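Local coordinates for protein subtilase cytotoxin subunit A (Escherichia coli, PDB 2IY9) that cleaves the host endoplasmic reticulum chaperone BiP as the subtilisin-like serine protease subunit of an AB5 toxin, triggering ER stress and eventual cell death, at residues 49-54 with 113-118; 86-91 with 258-263. One frame throughout, in Å; residues are numbered along the deposited sequence.

Contact 1: residues 49-54 with 113-118; sequences SVVDSG and SSRRVI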
loop_
_atom_site.group_PDB
_atom_site.type_symbol
_atom_site.label_atom_id
_atom_site.label_comp_id
_atom_site.label_asym_id
_atom_site.label_seq_id
_atom_site.Cartn_x
_atom_site.Cartn_y
_atom_site.Cartn_z
ATOM N N SER A 49 0.253 8.800 1.744
ATOM C CA SER A 49 -0.804 8.777 2.739
ATOM C C SER A 49 -0.805 7.409 3.438
ATOM O O SER A 49 -0.785 6.369 2.782
ATOM C CB SER A 49 -2.144 9.085 2.062
ATOM O OG SER A 49 -3.157 9.293 3.037
ATOM N N VAL A 50 -0.779 7.410 4.767
ATOM C CA VAL A 50 -0.862 6.157 5.515
ATOM C C VAL A 50 -2.180 6.146 6.287
ATOM O O VAL A 50 -2.304 6.778 7.352
ATOM C CB VAL A 50 0.371 5.904 6.415
ATOM C CG1 VAL A 50 0.138 4.707 7.354
ATOM C CG2 VAL A 50 1.592 5.651 5.560
ATOM N N VAL A 51 -3.163 5.454 5.705
ATOM C CA VAL A 51 -4.518 5.379 6.253
ATOM C C VAL A 51 -4.534 4.110 7.107
ATOM O O VAL A 51 -4.513 2.971 6.594
ATOM C CB VAL A 51 -5.593 5.373 5.137
ATOM C CG1 VAL A 51 -7.009 5.435 5.741
ATOM C CG2 VAL A 51 -5.375 6.557 4.173
ATOM N N ASP A 52 -4.521 4.310 8.421
ATOM C CA ASP A 52 -4.143 3.229 9.324
ATOM C C ASP A 52 -4.452 3.578 10.777
ATOM O O ASP A 52 -5.361 4.365 11.049
ATOM C CB ASP A 52 -2.648 2.918 9.118
ATOM C CG ASP A 52 -2.328 1.443 9.267
ATOM O OD1 ASP A 52 -2.496 0.922 10.397
ATOM O OD2 ASP A 52 -1.905 0.812 8.262
ATOM N N SER A 53 -3.698 2.992 11.708
ATOM C CA SER A 53 -3.999 3.104 13.133
ATOM C C SER A 53 -3.256 4.257 13.830
ATOM O O SER A 53 -3.277 4.357 15.057
ATOM C CB SER A 53 -3.671 1.780 13.821
ATOM O OG SER A 53 -2.272 1.541 13.819
ATOM N N GLY A 54 -2.606 5.120 13.043
ATOM C CA GLY A 54 -1.837 6.249 13.584
ATOM C C GLY A 54 -0.344 5.972 13.546
ATOM O O GLY A 54 0.092 4.817 13.624
ATOM N N SER A 113 1.861 11.215 5.476
ATOM C CA SER A 113 0.664 11.847 6.028
ATOM C C SER A 113 -0.170 10.764 6.694
ATOM O O SER A 113 -0.752 9.905 6.011
ATOM C CB SER A 113 -0.139 12.548 4.933
ATOM O OG SER A 113 -1.323 13.108 5.471
ATOM N N SER A 114 -0.218 10.805 8.024
ATOM C CA SER A 114 -0.931 9.802 8.799
ATOM C C SER A 114 -2.407 10.157 8.928
ATOM O O SER A 114 -2.763 11.272 9.329
ATOM C CB SER A 114 -0.312 9.630 10.175
ATOM O OG SER A 114 -0.997 8.620 10.888
ATOM N N ARG A 115 -3.262 9.213 8.556
ATOM C CA ARG A 115 -4.691 9.414 8.684
ATOM C C ARG A 115 -5.224 8.273 9.528
ATOM O O ARG A 115 -5.407 7.138 9.045
ATOM C CB ARG A 115 -5.348 9.510 7.301
ATOM C CG ARG A 115 -4.886 10.743 6.522
ATOM C CD ARG A 115 -5.424 10.826 5.105
ATOM N NE ARG A 115 -5.028 12.104 4.510
ATOM C CZ ARG A 115 -5.754 13.218 4.579
ATOM N NH1 ARG A 115 -6.929 13.214 5.207
ATOM N NH2 ARG A 115 -5.300 14.335 4.029
ATOM N N ARG A 116 -5.447 8.564 10.808
ATOM C CA ARG A 116 -5.829 7.506 11.737
ATOM C C ARG A 116 -7.318 7.196 11.617
ATOM O O ARG A 116 -8.147 8.082 11.809
ATOM C CB ARG A 116 -5.444 7.835 13.179
ATOM C CG ARG A 116 -5.742 6.656 14.116
ATOM C CD ARG A 116 -5.500 6.928 15.601
ATOM N NE ARG A 116 -6.399 6.060 16.370
ATOM C CZ ARG A 116 -6.816 6.272 17.618
ATOM N NH1 ARG A 116 -6.404 7.320 18.329
ATOM N NH2 ARG A 116 -7.656 5.408 18.164
ATOM N N VAL A 117 -7.647 5.939 11.310
ATOM C CA VAL A 117 -9.049 5.533 11.093
ATOM C C VAL A 117 -9.542 4.413 12.025
ATOM O O VAL A 117 -10.746 4.109 12.062
ATOM C CB VAL A 117 -9.311 5.132 9.614
ATOM C CG1 VAL A 117 -9.111 6.322 8.698
ATOM C CG2 VAL A 117 -8.417 3.967 9.195
ATOM N N ILE A 118 -8.593 3.804 12.745
ATOM C CA ILE A 118 -8.828 2.712 13.694
ATOM C C ILE A 118 -7.843 2.862 14.871
ATOM O O ILE A 118 -6.840 3.558 14.746
ATOM C CB ILE A 118 -8.685 1.299 13.034
ATOM C CG1 ILE A 118 -7.280 1.091 12.434
ATOM C CG2 ILE A 118 -9.801 1.056 11.998
ATOM C CD1 ILE A 118 -7.046 -0.288 11.789
HETATM O O HOH W 1 -2.189 6.133 10.244
#
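Val51 holds CG1 anti to its own backbone N (chi1 -174°), while Val117 turns CG1 anti to its carbonyl carbon (chi1 -64°); these settings bring the two methyls together at 3.7 Å, the side chains crossing obliquely. The pair packs on one face of the central parallel sheet of the subtilase alpha/beta fold, at the end of neighbouring strands 49-52 and 113-116, and helix 125-134 packs against Val117 through Trp126 and Ala129. Parallel pairing is carried by a regular ladder. Val50 N donates to Ser113 O, Arg115 N returns to Val50 O at 2.9 Å, and Asp52 N takes Arg115 O. The ladder runs on past the strand end, where Val117 N reaches Asp52 O at 2.8 Å. Asp52, inferred to belong to the charge relay system, thus has its backbone N and O both tied to 113-118 as its side chain leaves the sheet toward His89.

On the face shared with Val51, Ser49 OG lies 3.4 Å from Arg115 CD, at the edge of the guanidinium. Glu144 bonds to both Ser49 OG and Arg115 NE, so a buried serine hydroxyl and a buried arginine share one carboxylate. Arg116, on the other face with Asp52, runs its extended chain alongside Ser53 and Gly54: its CD rests 3.4 Å from Ser53 O, its NE donates to Ile118 O, and NH1 meets Asp74. At the backbone angles of Gly54 a beta carbon would be jammed against Ser53 O, with Arg116 also close, which suits glycine. A bound water finishes the seam, donating to Val50 O at 3.0 Å, accepting from Gly54 N at 3.0 Å, and hydrogen-bonding Ser114 OG at 2.8 Å.

Contact 2: residues 86-91 with 258-263; sequences LYIHGT and FLRPDA
Arg260 NH2 is held by two carboxylates, donating to Asp262 OD2 at 3.3 Å and forming a salt bridge with Glu84, while one face of the same guanidinium receives Ile88 CG2, 3.9 Å from NH1. Asp262 OD2 lies in the guanidinium plane, so these bonds help fix the rotation of the group and present its flat side to the isoleucine. The chain reaches this position by bending at chi3 (48°), which folds it back over the type I turn from Arg260 to Ala263. That turn joins the two strands of a beta hairpin, here laid against the helix that carries the inferred catalytic His89.

Pro261 is at the middle of the contact. Its phi suits the second position of the turn, and its rigid ring wedges among three helix residues. CG sits over the centre of the Tyr87 ring, 3.9 Å from the centroid and 12° off the ring normal, a CH-pi contact, and CB approaches CZ at 3.5 Å. Ile88 CG2 comes to 3.6 Å from Pro261 CD, the two side chains crossing at about a right angle. Thr91 OG1 lies 3.6 Å from Pro261 CG, yet its hydrogen bond is with Ala56 N, leaving CG2 to face Leu259. Farther along, Ile88 CD1 reaches Phe258 CE1 at 4.0 Å. Isoleucine and proline give compact, fairly stiff hydrocarbon surfaces, and the flat tyrosine ring takes the proline CG over its face.

With no direct hydrogen bond between the two segments, cohesion comes from apolar packing and the CH-pi contact, while Arg260 finds its charged partners in Asp262, within its own segment, and Glu84.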
loop_
_atom_site.group_PDB
_atom_site.type_symbol
_atom_site.label_atom_id
_atom_site.label_comp_id
_atom_site.label_asym_id
_atom_site.label_seq_id
_atom_site.Cartn_x
_atom_site.Cartn_y
_atom_site.Cartn_z
ATOM N N LEU A 86 -2.810 -2.939 16.872
ATOM C CA LEU A 86 -3.228 -1.613 16.409
ATOM C C LEU A 86 -2.356 -0.479 16.945
ATOM O O LEU A 86 -2.253 0.572 16.314
ATOM C CB LEU A 86 -4.719 -1.351 16.669
ATOM C CG LEU A 86 -5.665 -2.010 15.654
ATOM C CD1 LEU A 86 -5.979 -3.426 16.065
ATOM C CD2 LEU A 86 -6.955 -1.246 15.477
ATOM N N TYR A 87 -1.702 -0.695 18.085
ATOM C CA TYR A 87 -0.750 0.294 18.600
ATOM C C TYR A 87 0.401 0.473 17.621
ATOM O O TYR A 87 0.868 1.588 17.407
ATOM C CB TYR A 87 -0.206 -0.104 19.985
ATOM C CG TYR A 87 0.747 0.917 20.591
ATOM C CD1 TYR A 87 0.416 2.271 20.629
ATOM C CD2 TYR A 87 1.977 0.524 21.128
ATOM C CE1 TYR A 87 1.282 3.203 21.170
ATOM C CE2 TYR A 87 2.859 1.458 21.679
ATOM C CZ TYR A 87 2.497 2.792 21.695
ATOM O OH TYR A 87 3.339 3.739 22.234
ATOM N N ILE A 88 0.826 -0.630 17.010
ATOM C CA ILE A 88 2.049 -0.652 16.206
ATOM C C ILE A 88 1.845 -0.510 14.701
ATOM O O ILE A 88 2.781 -0.135 13.970
ATOM C CB ILE A 88 2.911 -1.921 16.515
ATOM C CG1 ILE A 88 2.224 -3.202 16.025
ATOM C CG2 ILE A 88 3.205 -1.987 18.007
ATOM C CD1 ILE A 88 3.014 -4.517 16.313
ATOM N N HIS A 89 0.630 -0.808 14.245
ATOM C CA HIS A 89 0.413 -1.106 12.827
ATOM C C HIS A 89 0.732 0.056 11.884
ATOM O O HIS A 89 1.468 -0.132 10.916
ATOM C CB HIS A 89 -1.006 -1.624 12.591
ATOM C CG HIS A 89 -1.198 -2.256 11.249
ATOM N ND1 HIS A 89 -0.894 -3.576 10.998
ATOM C CD2 HIS A 89 -1.679 -1.752 10.088
ATOM C CE1 HIS A 89 -1.175 -3.856 9.736
ATOM N NE2 HIS A 89 -1.659 -2.770 9.165
ATOM N N GLY A 90 0.193 1.241 12.173
ATOM C CA GLY A 90 0.456 2.431 11.348
ATOM C C GLY A 90 1.941 2.772 11.270
ATOM O O GLY A 90 2.474 3.041 10.177
ATOM N N THR A 91 2.607 2.758 12.427
ATOM C CA THR A 91 4.056 3.028 12.514
ATOM C C THR A 91 4.858 2.003 11.700
ATOM O O THR A 91 5.791 2.357 10.971
ATOM C CB THR A 91 4.562 3.024 13.991
ATOM O OG1 THR A 91 3.752 3.902 14.782
ATOM C CG2 THR A 91 6.015 3.482 14.082
ATOM N N PHE A 258 9.967 -4.386 10.891
ATOM C CA PHE A 258 9.311 -3.072 10.930
ATOM C C PHE A 258 9.530 -2.339 12.258
ATOM O O PHE A 258 9.969 -2.933 13.245
ATOM C CB PHE A 258 7.811 -3.216 10.654
ATOM C CG PHE A 258 7.112 -4.160 11.594
ATOM C CD1 PHE A 258 6.808 -3.772 12.900
ATOM C CD2 PHE A 258 6.775 -5.445 11.180
ATOM C CE1 PHE A 258 6.172 -4.649 13.781
ATOM C CE2 PHE A 258 6.130 -6.324 12.045
ATOM C CZ PHE A 258 5.830 -5.925 13.350
ATOM N N LEU A 259 9.206 -1.048 12.269
ATOM C CA LEU A 259 9.374 -0.193 13.436
ATOM C C LEU A 259 8.128 -0.183 14.332
ATOM O O LEU A 259 6.992 -0.153 13.832
ATOM C CB LEU A 259 9.675 1.240 12.975
ATOM C CG LEU A 259 10.039 2.299 14.020
ATOM C CD1 LEU A 259 11.361 1.934 14.686
ATOM C CD2 LEU A 259 10.110 3.686 13.378
ATOM N N ARG A 260 8.355 -0.199 15.648
ATOM C CA ARG A 260 7.292 -0.059 16.660
ATOM C C ARG A 260 7.357 1.333 17.325
ATOM O O ARG A 260 8.426 1.943 17.342
ATOM C CB ARG A 260 7.446 -1.135 17.737
ATOM C CG ARG A 260 7.387 -2.590 17.247
ATOM C CD ARG A 260 8.014 -3.519 18.284
ATOM N NE ARG A 260 7.502 -3.218 19.618
ATOM C CZ ARG A 260 6.394 -3.744 20.135
ATOM N NH1 ARG A 260 5.677 -4.622 19.439
ATOM N NH2 ARG A 260 6.005 -3.389 21.352
ATOM N N PRO A 261 6.224 1.833 17.874
ATOM C CA PRO A 261 6.206 3.145 18.544
ATOM C C PRO A 261 7.180 3.303 19.718
ATOM O O PRO A 261 7.541 4.429 20.050
ATOM C CB PRO A 261 4.761 3.269 19.033
ATOM C CG PRO A 261 3.981 2.418 18.090
ATOM C CD PRO A 261 4.874 1.240 17.841
ATOM N N ASP A 262 7.606 2.191 20.319
ATOM C CA ASP A 262 8.584 2.228 21.406
ATOM C C ASP A 262 10.024 2.136 20.889
ATOM O O ASP A 262 10.963 1.927 21.667
ATOM C CB ASP A 262 8.289 1.139 22.458
ATOM C CG ASP A 262 8.394 -0.279 21.901
ATOM O OD1 ASP A 262 8.738 -0.447 20.710
ATOM O OD2 ASP A 262 8.126 -1.242 22.660
ATOM N N ALA A 263 10.181 2.284 19.573
ATOM C CA ALA A 263 11.483 2.368 18.901
ATOM C C ALA A 263 12.196 1.043 18.637
ATOM O O ALA A 263 13.194 1.007 17.923
ATOM C CB ALA A 263 12.417 3.348 19.619
#

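From the N terminus, the chain first reaches 49-54, on strand 47-52 and its exit, then passes through strand 65-70 and helix 84-98 before 113-118 closes contact 1, a loop of 58 intervening residues. Segment 86-91 lies inside that loop, but its partner 258-263 comes 167 residues later, so contact 2 crosses contact 1 instead of nesting in it. One ties adjacent strands of the central parallel sheet; the other ties the His89 helix to the 256-268 hairpin, shortly before Ser272. The contacts meet directly at Ser53, whose OG probably hydrogen-bonds Leu86 O and Gly90 N, next to where Asp52 lies beside His89, an arrangement consistent with the inferred charge relay.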